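PDB 2NYG: SPbeta prophage-derived aminoglycoside N(3')-acetyltransferase-like protein YokD from Bacillus subtilis, which binds coenzyme A and probably works as an N-acetyltransferase of the aminoglycoside-modifying family, which may contribute to antibiotic resistance. Local coordinates for residues A187-P192 with A259-I264; F231-M237 with R248-E254; N129-Y133 with Y214-F219; M98-N102 with A201-V205. All coordinates share one frame; numbering follows the deposited sequence.

Interaction 1: A187-P192 with A259-I264; sequences AEYRIP and AEKWFI
The ring of Phe263 is the flat group facing Ala187, Glu188 and Ile191. At its edge, near the ring plane, lies Ala187 CB, 4.2 Å from Phe263 CD2; Glu188 CG, 3.9 Å from Phe263 CE2, and Ile191 CD1 approach it obliquely. The carboxylate of Glu188 is nearly parallel to this ring (planes 11° apart), its oxygens bonded to the backbone N of Arg220 and to His185. Helix 183-187 runs here into a type I turn, Ala187 to Arg190, against helix 252-268. Where the two come closest, small residues suit: Ala187 CB is 3.6 Å from Ala259 CB. Ile191 has CG1 between its backbone N and carbonyl carbon (chi1 64°), which leaves CG2 to enter between Phe263 CB and Ile264 CG1, the latter 3.7 Å away. The Pro192 side chain crosses that of Ile264 at about a right angle, CD toward CG1. Glu260 OE2 lies 3.3 Å from Arg190 CB and, at a spacing uncertain at this resolution, beside Arg190 O, also an acceptor. The extended Arg190 chain carries its guanidinium to Glu157 (salt bridge) and Tyr165 (cation-pi). Mostly apolar groups thus join turn to helix, Glu260 being the polar exception, while Glu188 and Arg190 bond their charged ends elsewhere.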
# COMPACT_ATOMS: atom_id res chain seq x y z
N ALA A 187 0.04 1.69 -28.93
CA ALA A 187 -0.38 1.94 -30.30
C ALA A 187 -0.30 3.44 -30.64
O ALA A 187 0.03 3.81 -31.77
CB ALA A 187 -1.79 1.43 -30.51
N GLU A 188 -0.58 4.29 -29.66
CA GLU A 188 -0.51 5.74 -29.87
C GLU A 188 0.87 6.23 -30.30
O GLU A 188 1.01 7.38 -30.69
CB GLU A 188 -0.99 6.50 -28.63
CG GLU A 188 -2.50 6.41 -28.41
CD GLU A 188 -2.98 7.05 -27.13
OE1 GLU A 188 -2.56 6.61 -26.04
OE2 GLU A 188 -3.80 7.98 -27.21
N TYR A 189 1.88 5.37 -30.23
CA TYR A 189 3.23 5.75 -30.66
C TYR A 189 3.55 5.13 -32.03
O TYR A 189 4.67 5.24 -32.54
CB TYR A 189 4.28 5.29 -29.65
CG TYR A 189 4.18 5.88 -28.26
CD1 TYR A 189 3.26 5.39 -27.33
CD2 TYR A 189 5.06 6.89 -27.84
CE1 TYR A 189 3.21 5.87 -26.03
CE2 TYR A 189 5.02 7.38 -26.53
CZ TYR A 189 4.09 6.85 -25.63
OH TYR A 189 4.04 7.30 -24.33
N ARG A 190 2.55 4.49 -32.64
CA ARG A 190 2.71 3.85 -33.93
C ARG A 190 1.73 4.40 -34.97
O ARG A 190 1.50 3.76 -36.00
CB ARG A 190 2.52 2.34 -33.76
CG ARG A 190 3.47 1.76 -32.72
CD ARG A 190 3.26 0.28 -32.41
NE ARG A 190 4.42 -0.25 -31.69
CZ ARG A 190 4.54 -1.49 -31.23
NH1 ARG A 190 3.56 -2.36 -31.39
NH2 ARG A 190 5.66 -1.86 -30.61
N ILE A 191 1.17 5.58 -34.71
CA ILE A 191 0.20 6.21 -35.61
C ILE A 191 0.60 7.62 -36.05
O ILE A 191 1.39 8.28 -35.39
CB ILE A 191 -1.20 6.27 -34.98
CG1 ILE A 191 -1.19 7.15 -33.73
CG2 ILE A 191 -1.67 4.86 -34.67
CD1 ILE A 191 -2.56 7.68 -33.34
N PRO A 192 0.04 8.10 -37.18
CA PRO A 192 0.32 9.42 -37.75
C PRO A 192 0.04 10.60 -36.82
O PRO A 192 0.80 11.57 -36.76
CB PRO A 192 -0.57 9.45 -38.99
CG PRO A 192 -0.59 8.02 -39.40
CD PRO A 192 -0.81 7.31 -38.09
N ALA A 259 -5.51 -1.79 -32.04
CA ALA A 259 -5.62 -0.42 -31.57
C ALA A 259 -4.99 0.54 -32.59
O ALA A 259 -5.53 1.61 -32.89
CB ALA A 259 -4.92 -0.29 -30.24
N GLU A 260 -3.84 0.14 -33.11
CA GLU A 260 -3.14 0.94 -34.09
C GLU A 260 -4.07 1.17 -35.29
O GLU A 260 -4.34 2.30 -35.65
CB GLU A 260 -1.85 0.23 -34.52
CG GLU A 260 -1.18 0.79 -35.76
CD GLU A 260 0.20 0.23 -35.96
OE1 GLU A 260 0.41 -0.96 -35.67
OE2 GLU A 260 1.10 0.98 -36.41
N LYS A 261 -4.56 0.09 -35.87
CA LYS A 261 -5.43 0.19 -37.03
C LYS A 261 -6.70 1.00 -36.80
O LYS A 261 -7.03 1.88 -37.60
CB LYS A 261 -5.76 -1.21 -37.54
CG LYS A 261 -4.53 -1.89 -38.08
CD LYS A 261 -4.78 -3.28 -38.59
CE LYS A 261 -3.52 -3.80 -39.26
NZ LYS A 261 -3.74 -5.09 -39.95
N TRP A 262 -7.40 0.73 -35.70
CA TRP A 262 -8.60 1.48 -35.37
C TRP A 262 -8.22 2.97 -35.37
O TRP A 262 -8.92 3.79 -35.95
CB TRP A 262 -9.13 1.06 -34.00
CG TRP A 262 -10.46 1.65 -33.65
CD1 TRP A 262 -11.67 1.04 -33.76
CD2 TRP A 262 -10.71 2.96 -33.11
NE1 TRP A 262 -12.66 1.88 -33.31
CE2 TRP A 262 -12.10 3.06 -32.91
CE3 TRP A 262 -9.89 4.04 -32.78
CZ2 TRP A 262 -12.70 4.22 -32.39
CZ3 TRP A 262 -10.47 5.18 -32.26
CH2 TRP A 262 -11.86 5.26 -32.07
N PHE A 263 -7.12 3.31 -34.71
CA PHE A 263 -6.66 4.70 -34.65
C PHE A 263 -6.30 5.25 -36.04
O PHE A 263 -6.76 6.32 -36.42
CB PHE A 263 -5.41 4.83 -33.76
CG PHE A 263 -5.69 4.81 -32.28
CD1 PHE A 263 -6.68 5.60 -31.74
CD2 PHE A 263 -4.93 4.02 -31.43
CE1 PHE A 263 -6.92 5.62 -30.37
CE2 PHE A 263 -5.16 4.02 -30.06
CZ PHE A 263 -6.16 4.82 -29.53
N ILE A 264 -5.48 4.51 -36.78
CA ILE A 264 -5.04 4.94 -38.10
C ILE A 264 -6.20 5.22 -39.06
O ILE A 264 -6.23 6.28 -39.72
CB ILE A 264 -4.12 3.88 -38.77
CG1 ILE A 264 -2.81 3.77 -37.99
CG2 ILE A 264 -3.82 4.27 -40.21
CD1 ILE A 264 -1.84 2.75 -38.57

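Interaction 2: F231-M237 with R248-E254; sequences FEAEHNM and RLFSLTE
Phe231 and Phe250 form the tightly packed part of this contact, the edge of Phe231 turned toward the face of Phe250 with centroids 5.8 Å apart and planes at 65°. With CG anti to the backbone N (chi1 -176°), Phe231 reaches from near the end of helix 224-234 to where strand 245-251 passes into helix 252-268. Its CZ lies 3.6 Å from Glu254 CG, and His235 CB covers the centre of one face. Phe258, further along helix 252-268, adds a second edge-to-face partner. Met237 is long and pliable enough to serve two neighbours: SD lies 3.4 Å from Arg248 CD, and a bend at chi3 (-69°) brings CE to 3.7 Å from Phe250 CD2, with the sulfur placed obliquely to the ring, a Met-aromatic contact.

The side toward solvent is looser and hydrated. One water donates to Asn236 O and accepts from Ser251 N, 2.9 Å away; another accepts from Asn236 N and donates to Glu254 OE1. Ser251 is the N-cap of helix 252-268, its OG accepting from Glu254 N at 3.2 Å.

At the other end Glu232 OE2 sits over one face of the Arg248 guanidinium, in a salt bridge with NH1 whose carboxylate is steeply turned to the guanidinium plane. An oxygen so placed acts mainly by charge, while Asp177 takes NH2 of the same arginine. Two carboxylates thus share one cation, which would probably keep the arginine charged and balance the two acids.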
# COMPACT_ATOMS: atom_id res chain seq x y z
N PHE A 231 -12.50 -4.31 -30.78
CA PHE A 231 -11.58 -5.44 -30.81
C PHE A 231 -12.37 -6.70 -30.56
O PHE A 231 -12.03 -7.75 -31.06
CB PHE A 231 -10.54 -5.24 -29.71
CG PHE A 231 -9.46 -6.30 -29.66
CD1 PHE A 231 -8.56 -6.45 -30.71
CD2 PHE A 231 -9.32 -7.12 -28.54
CE1 PHE A 231 -7.55 -7.38 -30.64
CE2 PHE A 231 -8.31 -8.04 -28.47
CZ PHE A 231 -7.43 -8.18 -29.51
N GLU A 232 -13.42 -6.59 -29.76
CA GLU A 232 -14.25 -7.70 -29.38
C GLU A 232 -15.16 -8.20 -30.46
O GLU A 232 -15.74 -9.26 -30.31
CB GLU A 232 -15.13 -7.31 -28.20
CG GLU A 232 -14.65 -7.75 -26.83
CD GLU A 232 -15.57 -7.24 -25.68
OE1 GLU A 232 -16.58 -6.55 -26.01
OE2 GLU A 232 -15.30 -7.53 -24.48
N ALA A 233 -15.33 -7.43 -31.51
CA ALA A 233 -16.23 -7.83 -32.57
C ALA A 233 -15.75 -9.10 -33.25
O ALA A 233 -16.51 -10.04 -33.42
CB ALA A 233 -16.35 -6.70 -33.59
N GLU A 234 -14.45 -9.14 -33.56
CA GLU A 234 -13.87 -10.27 -34.28
C GLU A 234 -12.62 -10.92 -33.71
O GLU A 234 -12.02 -11.77 -34.35
CB GLU A 234 -13.55 -9.82 -35.70
CG GLU A 234 -14.75 -9.30 -36.45
CD GLU A 234 -14.44 -8.88 -37.87
OE1 GLU A 234 -13.73 -7.87 -38.06
OE2 GLU A 234 -14.92 -9.56 -38.79
N HIS A 235 -12.20 -10.52 -32.52
CA HIS A 235 -10.99 -11.10 -31.96
C HIS A 235 -11.21 -12.06 -30.80
O HIS A 235 -12.12 -11.86 -29.99
CB HIS A 235 -10.03 -9.98 -31.58
CG HIS A 235 -9.46 -9.31 -32.78
ND1 HIS A 235 -8.28 -9.72 -33.36
CD2 HIS A 235 -9.97 -8.36 -33.59
CE1 HIS A 235 -8.09 -9.06 -34.48
NE2 HIS A 235 -9.11 -8.23 -34.65
N ASN A 236 -10.41 -13.12 -30.77
CA ASN A 236 -10.53 -14.13 -29.73
C ASN A 236 -10.25 -13.52 -28.39
O ASN A 236 -9.27 -12.79 -28.21
CB ASN A 236 -9.57 -15.29 -29.99
CG ASN A 236 -9.99 -16.11 -31.19
OD1 ASN A 236 -11.16 -16.48 -31.33
ND2 ASN A 236 -9.03 -16.42 -32.07
N MET A 237 -11.11 -13.84 -27.44
CA MET A 237 -10.99 -13.28 -26.11
C MET A 237 -11.74 -14.16 -25.12
O MET A 237 -12.91 -14.45 -25.31
CB MET A 237 -11.57 -11.88 -26.14
CG MET A 237 -11.54 -11.19 -24.82
SD MET A 237 -12.34 -9.62 -24.91
CE MET A 237 -11.13 -8.71 -25.97
N ARG A 248 -11.81 -10.72 -18.57
CA ARG A 248 -11.47 -11.14 -19.90
C ARG A 248 -9.98 -11.18 -20.02
O ARG A 248 -9.27 -10.36 -19.46
CB ARG A 248 -12.11 -10.27 -20.98
CG ARG A 248 -11.99 -8.80 -20.85
CD ARG A 248 -12.91 -8.21 -21.90
NE ARG A 248 -13.48 -6.93 -21.49
CZ ARG A 248 -14.77 -6.63 -21.55
NH1 ARG A 248 -15.65 -7.52 -22.01
NH2 ARG A 248 -15.19 -5.44 -21.14
N LEU A 249 -9.51 -12.21 -20.72
CA LEU A 249 -8.09 -12.42 -20.93
C LEU A 249 -7.88 -12.44 -22.43
O LEU A 249 -8.59 -13.16 -23.14
CB LEU A 249 -7.66 -13.76 -20.33
CG LEU A 249 -6.23 -14.18 -20.65
CD1 LEU A 249 -5.25 -13.33 -19.86
CD2 LEU A 249 -6.02 -15.64 -20.35
N PHE A 250 -6.93 -11.65 -22.92
CA PHE A 250 -6.64 -11.60 -24.35
C PHE A 250 -5.18 -11.31 -24.66
O PHE A 250 -4.40 -10.96 -23.78
CB PHE A 250 -7.53 -10.57 -25.05
CG PHE A 250 -7.40 -9.19 -24.49
CD1 PHE A 250 -6.36 -8.36 -24.88
CD2 PHE A 250 -8.35 -8.70 -23.59
CE1 PHE A 250 -6.26 -7.06 -24.38
CE2 PHE A 250 -8.26 -7.40 -23.09
CZ PHE A 250 -7.21 -6.58 -23.49
N SER A 251 -4.82 -11.47 -25.93
CA SER A 251 -3.46 -11.25 -26.41
C SER A 251 -3.11 -9.75 -26.37
O SER A 251 -3.88 -8.92 -26.83
CB SER A 251 -3.35 -11.78 -27.83
OG SER A 251 -2.07 -11.51 -28.35
N LEU A 252 -1.94 -9.42 -25.83
CA LEU A 252 -1.56 -8.03 -25.74
C LEU A 252 -1.10 -7.55 -27.11
O LEU A 252 -1.53 -6.50 -27.59
CB LEU A 252 -0.46 -7.84 -24.70
CG LEU A 252 0.08 -6.43 -24.42
CD1 LEU A 252 0.67 -6.35 -23.05
CD2 LEU A 252 1.12 -6.06 -25.46
N THR A 253 -0.24 -8.36 -27.75
CA THR A 253 0.26 -8.05 -29.08
C THR A 253 -0.90 -7.86 -30.06
O THR A 253 -0.88 -6.99 -30.93
CB THR A 253 1.14 -9.19 -29.57
OG1 THR A 253 2.23 -9.36 -28.66
CG2 THR A 253 1.69 -8.88 -30.94
N GLU A 254 -1.91 -8.70 -29.91
CA GLU A 254 -3.09 -8.69 -30.76
C GLU A 254 -3.91 -7.45 -30.50
O GLU A 254 -4.51 -6.87 -31.41
CB GLU A 254 -3.88 -9.95 -30.44
CG GLU A 254 -5.06 -10.28 -31.31
CD GLU A 254 -5.43 -11.75 -31.15
OE1 GLU A 254 -6.62 -12.10 -31.30
OE2 GLU A 254 -4.53 -12.56 -30.88
O HOH W 1 -6.54 -12.07 -28.20
O HOH W 2 -8.53 -13.39 -32.98

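Interaction 3: N129-Y133 with Y214-F219; sequences NHPNY and YKELEF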
# COMPACT_ATOMS: atom_id res chain seq x y z
N ASN A 129 11.98 2.29 -13.53
CA ASN A 129 12.34 3.62 -13.08
C ASN A 129 11.65 4.88 -13.64
O ASN A 129 12.23 5.96 -13.60
CB ASN A 129 13.85 3.77 -13.19
CG ASN A 129 14.38 4.84 -12.27
OD1 ASN A 129 14.05 4.87 -11.09
ND2 ASN A 129 15.21 5.73 -12.81
N HIS A 130 10.42 4.78 -14.12
CA HIS A 130 9.76 5.97 -14.64
C HIS A 130 8.97 6.62 -13.50
O HIS A 130 8.35 5.93 -12.69
CB HIS A 130 8.85 5.60 -15.80
CG HIS A 130 8.51 6.77 -16.68
ND1 HIS A 130 7.53 7.68 -16.37
CD2 HIS A 130 9.08 7.20 -17.84
CE1 HIS A 130 7.51 8.63 -17.28
NE2 HIS A 130 8.44 8.37 -18.19
N PRO A 131 8.97 7.95 -13.43
CA PRO A 131 8.27 8.72 -12.39
C PRO A 131 6.75 8.80 -12.50
O PRO A 131 6.06 9.09 -11.50
CB PRO A 131 8.94 10.08 -12.48
CG PRO A 131 9.22 10.20 -13.93
CD PRO A 131 9.81 8.84 -14.24
N ASN A 132 6.22 8.53 -13.69
CA ASN A 132 4.78 8.57 -13.88
C ASN A 132 4.18 7.26 -14.34
O ASN A 132 3.16 6.84 -13.83
CB ASN A 132 4.40 9.66 -14.88
CG ASN A 132 4.68 11.05 -14.39
OD1 ASN A 132 4.81 11.31 -13.19
ND2 ASN A 132 4.76 11.98 -15.33
N TYR A 133 4.82 6.62 -15.31
CA TYR A 133 4.29 5.39 -15.87
C TYR A 133 5.12 4.15 -15.60
O TYR A 133 5.51 3.42 -16.52
CB TYR A 133 4.12 5.59 -17.37
CG TYR A 133 3.39 6.87 -17.72
CD1 TYR A 133 2.06 7.08 -17.29
CD2 TYR A 133 3.99 7.86 -18.51
CE1 TYR A 133 1.37 8.25 -17.64
CE2 TYR A 133 3.30 9.02 -18.86
CZ TYR A 133 1.99 9.20 -18.43
OH TYR A 133 1.32 10.35 -18.76
N TYR A 214 10.52 16.62 -19.66
CA TYR A 214 10.63 15.67 -20.74
C TYR A 214 9.41 15.79 -21.65
O TYR A 214 8.38 16.39 -21.27
CB TYR A 214 10.76 14.24 -20.17
CG TYR A 214 9.59 13.81 -19.31
CD1 TYR A 214 8.73 12.79 -19.73
CD2 TYR A 214 9.33 14.42 -18.09
CE1 TYR A 214 7.65 12.39 -18.96
CE2 TYR A 214 8.24 14.04 -17.31
CZ TYR A 214 7.41 13.02 -17.75
OH TYR A 214 6.33 12.63 -17.00
N LYS A 215 9.52 15.23 -22.85
CA LYS A 215 8.42 15.28 -23.80
C LYS A 215 7.61 14.00 -23.70
O LYS A 215 8.14 12.94 -23.38
CB LYS A 215 8.97 15.48 -25.22
CG LYS A 215 9.66 16.83 -25.41
CD LYS A 215 10.16 17.03 -26.84
CE LYS A 215 10.74 18.44 -27.02
NZ LYS A 215 9.78 19.48 -26.58
N GLU A 216 6.31 14.12 -23.97
CA GLU A 216 5.40 12.99 -23.89
C GLU A 216 4.17 13.20 -24.77
O GLU A 216 3.79 14.33 -25.06
CB GLU A 216 4.93 12.83 -22.44
CG GLU A 216 4.11 11.60 -22.21
CD GLU A 216 4.93 10.35 -22.40
OE1 GLU A 216 5.69 10.00 -21.47
OE2 GLU A 216 4.82 9.74 -23.49
N LEU A 217 3.54 12.11 -25.19
CA LEU A 217 2.34 12.22 -26.01
C LEU A 217 1.13 12.59 -25.14
O LEU A 217 1.04 12.21 -23.97
CB LEU A 217 2.08 10.90 -26.73
CG LEU A 217 3.16 10.45 -27.70
CD1 LEU A 217 2.72 9.19 -28.41
CD2 LEU A 217 3.45 11.57 -28.69
N GLU A 218 0.19 13.34 -25.71
CA GLU A 218 -1.01 13.69 -24.96
C GLU A 218 -2.00 12.60 -25.31
O GLU A 218 -2.74 12.69 -26.28
CB GLU A 218 -1.55 15.06 -25.38
CG GLU A 218 -2.81 15.42 -24.63
CD GLU A 218 -3.29 16.83 -24.89
OE1 GLU A 218 -2.49 17.78 -24.72
OE2 GLU A 218 -4.47 16.99 -25.24
N PHE A 219 -1.98 11.54 -24.52
CA PHE A 219 -2.83 10.39 -24.74
C PHE A 219 -4.31 10.65 -24.90
O PHE A 219 -4.82 11.63 -24.41
CB PHE A 219 -2.59 9.39 -23.62
CG PHE A 219 -1.15 9.01 -23.46
CD1 PHE A 219 -0.56 8.99 -22.21
CD2 PHE A 219 -0.39 8.69 -24.57
CE1 PHE A 219 0.77 8.65 -22.06
CE2 PHE A 219 0.94 8.35 -24.43
CZ PHE A 219 1.52 8.33 -23.17
O HOH W 3 0.45 12.17 -20.78
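Tyr133 reaches from the loop between antiparallel strands 126-127 and 135-139 of the mixed sheet to Glu216, near the end of strand 208-217 in the three-stranded antiparallel sheet, and Phe219 just after it. From CB the ring leaves with CG anti to the carbonyl carbon (chi1 -50°), and Asn132 CB covers the centre of one face. CD2 and CE2 then meet Glu216 OE1, which comes in near the ring plane, 3.7 Å from CE2, suiting the weakly positive edge hydrogens. Further out, CZ is 3.9 Å from Phe219 CE1, for Phe219 turns its edge toward the tyrosine's face in an offset edge-to-face pair with planes at 64°. Glu216 keeps its other oxygen, OE2, for Tyr189 OH and Leu217 N.

The loop is shaped by His130, whose ND1 accepts from both Asn132 N and Tyr133 N, each at 3.1 Å and tilted from the ring plane, Tyr133 N the more; NE2 bonds to Leu151 O. The ring so fixed sets CE1 4.1 Å from Tyr214 CE1, two ring planes meeting obliquely; Tyr214 OH bonds to Arg199 NE. A phenol suits this buried place, its tip being polar: Tyr133 OH is 2.9 Å from a water that donates to Leu217 O, the same carbonyl oxygen that lies 3.7 Å above the centre of the Phe219 ring.

Interaction 4: M98-N102 with A201-V205; sequences MPAYN and APIIV
Tyr101 N donates to Pro202 O at 3.3 Å where the loop 98-102 passes the link between strands 196-201 and 204-205 at 46°, with CA atoms nearest at Ala100 and Pro202. Strands 196-201 and 204-205 are the outer two of the three-stranded antiparallel sheet, both paired to strand 208-217 between them, so the loop packs at the join between them. The bond is nearly straight at the hydrogen (169°), but the donor stands well above the carbonyl plane, off the lone pairs.

Pro202 is the chief side-chain partner. Its ring offers a compact apolar surface: CB lies 3.4 Å from Ala100 CA, and CG receives Met98. The methionine lays its chain across this ring obliquely, extended through chi2 (177°), so that CB, CG and SD all come near Pro202 CG, CG at 3.5 Å and SD at 3.4 Å. A flexible thioether chain suits such a stiff ring because it can follow the outline. The backbone of Met98 is held separately, its O accepting from Arg209 NE on strand 208-217.

Asn46 of the second subunit packs on Met98 and Pro99; in that chain this residue directly follows Leu39 to Val45, a coenzyme A-binding run. Tyr101 and Asn102 send their polar ends elsewhere, OH to Ser128 O and OD1 to Asn104 N. On the more exposed side Ile204 directs CG1 and CD1 to the loop: a small methyl, Ala100 CB, lets the strand come near, and Ile204 CG1 lies 3.6 Å from it.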
# COMPACT_ATOMS: atom_id res chain seq x y z
N MET A 98 8.54 19.16 -4.16
CA MET A 98 7.93 17.86 -4.40
C MET A 98 8.94 16.72 -4.24
O MET A 98 9.94 16.67 -4.96
CB MET A 98 7.31 17.82 -5.79
CG MET A 98 6.51 16.58 -6.07
SD MET A 98 5.75 16.67 -7.68
CE MET A 98 4.45 17.83 -7.38
N PRO A 99 8.69 15.80 -3.30
CA PRO A 99 9.63 14.69 -3.12
C PRO A 99 9.87 13.99 -4.44
O PRO A 99 8.92 13.70 -5.17
CB PRO A 99 8.91 13.78 -2.13
CG PRO A 99 8.18 14.76 -1.27
CD PRO A 99 7.62 15.74 -2.29
N ALA A 100 11.13 13.76 -4.76
CA ALA A 100 11.47 13.08 -5.99
C ALA A 100 10.91 11.65 -6.00
O ALA A 100 10.64 11.06 -4.95
CB ALA A 100 12.96 13.05 -6.15
N TYR A 101 10.74 11.11 -7.20
CA TYR A 101 10.23 9.77 -7.38
C TYR A 101 11.27 8.72 -7.01
O TYR A 101 12.42 8.81 -7.39
CB TYR A 101 9.84 9.55 -8.84
CG TYR A 101 9.57 8.11 -9.19
CD1 TYR A 101 8.39 7.50 -8.77
CD2 TYR A 101 10.51 7.34 -9.88
CE1 TYR A 101 8.14 6.16 -9.03
CE2 TYR A 101 10.28 5.99 -10.15
CZ TYR A 101 9.08 5.40 -9.72
OH TYR A 101 8.82 4.07 -9.93
N ASN A 102 10.84 7.70 -6.28
CA ASN A 102 11.74 6.63 -5.89
C ASN A 102 11.01 5.31 -6.07
O ASN A 102 9.95 5.10 -5.49
CB ASN A 102 12.17 6.82 -4.43
CG ASN A 102 13.28 5.90 -4.01
OD1 ASN A 102 13.11 4.68 -3.96
ND2 ASN A 102 14.44 6.47 -3.72
N ALA A 201 8.81 16.44 -13.86
CA ALA A 201 8.70 15.64 -12.66
C ALA A 201 9.96 15.63 -11.81
O ALA A 201 11.06 15.86 -12.31
CB ALA A 201 8.33 14.20 -13.03
N PRO A 202 9.80 15.38 -10.50
CA PRO A 202 10.91 15.31 -9.54
C PRO A 202 11.68 14.02 -9.79
O PRO A 202 11.09 12.95 -9.89
CB PRO A 202 10.18 15.30 -8.20
CG PRO A 202 8.95 16.08 -8.48
CD PRO A 202 8.52 15.50 -9.80
N ILE A 203 12.99 14.11 -9.90
CA ILE A 203 13.79 12.92 -10.12
C ILE A 203 15.11 13.07 -9.38
O ILE A 203 15.43 14.14 -8.88
CB ILE A 203 14.09 12.74 -11.60
CG1 ILE A 203 12.79 12.77 -12.39
CG2 ILE A 203 14.77 11.41 -11.83
CD1 ILE A 203 13.02 12.81 -13.88
N ILE A 204 15.87 11.99 -9.29
CA ILE A 204 17.16 12.05 -8.62
C ILE A 204 18.26 11.77 -9.64
O ILE A 204 18.30 10.69 -10.24
CB ILE A 204 17.24 11.03 -7.49
CG1 ILE A 204 16.09 11.24 -6.50
CG2 ILE A 204 18.56 11.18 -6.76
CD1 ILE A 204 16.03 10.18 -5.42
N VAL A 205 19.12 12.75 -9.85
CA VAL A 205 20.23 12.60 -10.78
C VAL A 205 21.54 12.91 -10.07
O VAL A 205 21.68 13.96 -9.44
CB VAL A 205 20.10 13.54 -11.99
CG1 VAL A 205 21.18 13.20 -13.00
CG2 VAL A 205 18.72 13.41 -12.61

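Interactions 1 and 2 share helix 252-268, with centres 16 Å apart: interaction 2 involves the first turn of that helix, and interaction 1 a later one. Interaction 1 touches interaction 3 through Tyr189 OH, 2.7 Å from Glu216 OE2 in a probable hydrogen bond, and through Tyr189 CD2 against Leu217 CD1. Interaction 3 in turn meets interaction 4 where Pro131 CA packs 3.5 Å from Tyr101 CG, and both reach the three-stranded sheet. Interactions 1, 3 and 4 thus touch in succession, while interaction 2 is tied to interaction 1 through the shared helix; the centres of interactions 2 and 4 lie 37 Å apart. Coenzyme A is about 10 Å from the Arg248 side chain and about 12 Å from that of Tyr133.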